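Local coordinates for protein dTor_3x33L (Synthetic construct, PDB 4YY2) that is a computationally designed left-handed alpha/alpha toroid in which three tandem repeats close into a ring, with no function assigned, at residues T42-E47 with V60-F64. Numbering follows the deposited sequence.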
loop_
_atom_site.group_PDB
_atom_site.type_symbol
_atom_site.label_atom_id
_atom_site.label_comp_id
_atom_site.label_asym_id
_atom_site.label_seq_id
_atom_site.Cartn_x
_atom_site.Cartn_y
_atom_site.Cartn_z
ATOM N N THR A 42 2.958 8.422 2.250
ATOM C CA THR A 42 2.239 7.457 3.112
ATOM C C THR A 42 0.727 7.650 3.063
ATOM O O THR A 42 -0.082 6.651 2.918
ATOM C CB THR A 42 2.696 7.530 4.592
ATOM O OG1 THR A 42 4.101 7.250 4.665
ATOM C CG2 THR A 42 1.939 6.483 5.421
ATOM N N GLU A 43 0.295 8.885 3.194
ATOM C CA GLU A 43 -1.136 9.174 3.122
ATOM C C GLU A 43 -1.779 8.679 1.821
ATOM O O GLU A 43 -2.873 8.088 1.830
ATOM C CB GLU A 43 -1.327 10.689 3.184
ATOM C CG GLU A 43 -2.712 11.175 3.374
ATOM C CD GLU A 43 -2.772 12.700 3.351
ATOM O OE1 GLU A 43 -1.759 13.396 3.068
ATOM O OE2 GLU A 43 -3.844 13.176 3.614
ATOM N N VAL A 44 -1.120 8.959 0.675
ATOM C CA VAL A 44 -1.602 8.478 -0.595
ATOM C C VAL A 44 -1.645 6.957 -0.726
ATOM O O VAL A 44 -2.629 6.384 -1.213
ATOM C CB VAL A 44 -0.776 9.025 -1.766
ATOM C CG1 VAL A 44 -1.322 8.569 -3.089
ATOM C CG2 VAL A 44 -0.782 10.550 -1.732
ATOM N N LEU A 45 -0.590 6.294 -0.230
ATOM C CA LEU A 45 -0.597 4.836 -0.248
ATOM C C LEU A 45 -1.801 4.306 0.498
ATOM O O LEU A 45 -2.474 3.373 0.071
ATOM C CB LEU A 45 0.686 4.262 0.343
ATOM C CG LEU A 45 1.951 4.472 -0.553
ATOM C CD1 LEU A 45 3.212 4.113 0.216
ATOM C CD2 LEU A 45 1.872 3.686 -1.838
ATOM N N LEU A 46 -2.090 4.928 1.652
ATOM C CA LEU A 46 -3.251 4.481 2.477
ATOM C C LEU A 46 -4.555 4.701 1.730
ATOM O O LEU A 46 -5.458 3.812 1.759
ATOM C CB LEU A 46 -3.227 5.216 3.845
ATOM C CG LEU A 46 -2.061 4.747 4.731
ATOM C CD1 LEU A 46 -1.877 5.715 5.876
ATOM C CD2 LEU A 46 -2.202 3.320 5.238
ATOM N N GLU A 47 -4.689 5.836 1.036
ATOM C CA GLU A 47 -5.900 6.025 0.242
ATOM C C GLU A 47 -6.045 4.962 -0.861
ATOM O O GLU A 47 -7.177 4.529 -1.195
ATOM C CB GLU A 47 -5.912 7.425 -0.321
ATOM C CG GLU A 47 -6.079 8.459 0.791
ATOM C CD GLU A 47 -6.151 9.896 0.303
ATOM O OE1 GLU A 47 -6.070 10.162 -0.887
ATOM O OE2 GLU A 47 -6.234 10.806 1.140
ATOM N N VAL A 60 -8.928 3.026 6.988
ATOM C CA VAL A 60 -7.581 2.496 6.701
ATOM C C VAL A 60 -6.488 3.366 7.389
ATOM O O VAL A 60 -5.542 2.821 7.989
ATOM C CB VAL A 60 -7.364 2.394 5.203
ATOM C CG1 VAL A 60 -5.934 2.013 4.902
ATOM C CG2 VAL A 60 -8.316 1.340 4.646
ATOM N N LYS A 61 -6.662 4.684 7.312
ATOM C CA LYS A 61 -5.702 5.603 7.959
ATOM C C LYS A 61 -5.659 5.405 9.485
ATOM O O LYS A 61 -4.577 5.369 10.082
ATOM C CB LYS A 61 -5.956 7.058 7.610
ATOM C CG LYS A 61 -5.676 7.360 6.160
ATOM C CD LYS A 61 -6.147 8.743 5.764
ATOM C CE LYS A 61 -5.954 8.987 4.277
ATOM N NZ LYS A 61 -6.437 10.350 3.899
ATOM N N GLU A 62 -6.823 5.234 10.114
ATOM C CA GLU A 62 -6.849 5.048 11.577
ATOM C C GLU A 62 -6.231 3.746 11.989
ATOM O O GLU A 62 -5.510 3.698 12.984
ATOM C CB GLU A 62 -8.230 5.203 12.229
ATOM C CG GLU A 62 -8.715 6.615 12.323
ATOM C CD GLU A 62 -7.931 7.583 13.242
ATOM O OE1 GLU A 62 -7.268 7.264 14.190
ATOM O OE2 GLU A 62 -8.087 8.749 13.013
ATOM N N LYS A 63 -6.447 2.696 11.199
ATOM C CA LYS A 63 -5.843 1.409 11.505
ATOM C C LYS A 63 -4.335 1.500 11.439
ATOM O O LYS A 63 -3.663 0.979 12.292
ATOM C CB LYS A 63 -6.284 0.319 10.535
ATOM C CG LYS A 63 -5.771 -1.050 10.888
ATOM C CD LYS A 63 -5.880 -1.416 12.371
ATOM C CE LYS A 63 -5.874 -2.924 12.611
ATOM N NZ LYS A 63 -5.012 -3.671 11.661
ATOM N N PHE A 64 -3.832 2.121 10.388
ATOM C CA PHE A 64 -2.404 2.392 10.228
ATOM C C PHE A 64 -1.842 3.091 11.457
ATOM O O PHE A 64 -0.846 2.662 12.047
ATOM C CB PHE A 64 -2.131 3.210 8.962
ATOM C CG PHE A 64 -0.680 3.544 8.760
ATOM C CD1 PHE A 64 0.185 2.642 8.181
ATOM C CD2 PHE A 64 -0.204 4.806 9.108
ATOM C CE1 PHE A 64 1.536 2.976 7.994
ATOM C CE2 PHE A 64 1.138 5.160 8.857
ATOM C CZ PHE A 64 1.994 4.260 8.283
#
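Leu-46 and Phe-64 form the apolar half of this contact between helices 41-53 and 57-69, whose axes approach to 9.9 Å in these segments, with N-to-C directions 124° apart. Both methyls of Leu-46 sit on one side of the Phe-64 ring: CD1 over the face, 4.1 Å from the centroid, in CH-pi contact, and CD2 nearer the CB-CG bond, 3.7 Å from CB of Phe-64 and meeting CG1 of Val-60. A chi1 of 179° swings the Phe-64 ring away from its backbone N and across to Thr-42, where methyl CG2 comes within 3.6 Å of CZ. Leu-78 of helix 74-86 touches Leu-46 and Phe-64.

Polar pairing occupies the partly exposed flank. Lys-61, extended beyond CG, runs past CB of Leu-46, bringing NZ 2.8 Å from OE2 of Glu-47, a salt bridge received on the anti lone pair; Glu-43 OE2 adds a long one at 3.8 Å. With an alanine at Glu-47, the Lys-61 ammonium would probably keep just the long Glu-43 pairing across the contact, and Lys-39, bridged to OE1, lose this mate. Successive helices of the alpha/alpha toroid thus join a buried hydrocarbon seam to marginal charges that probably keep Lys-61 protonated.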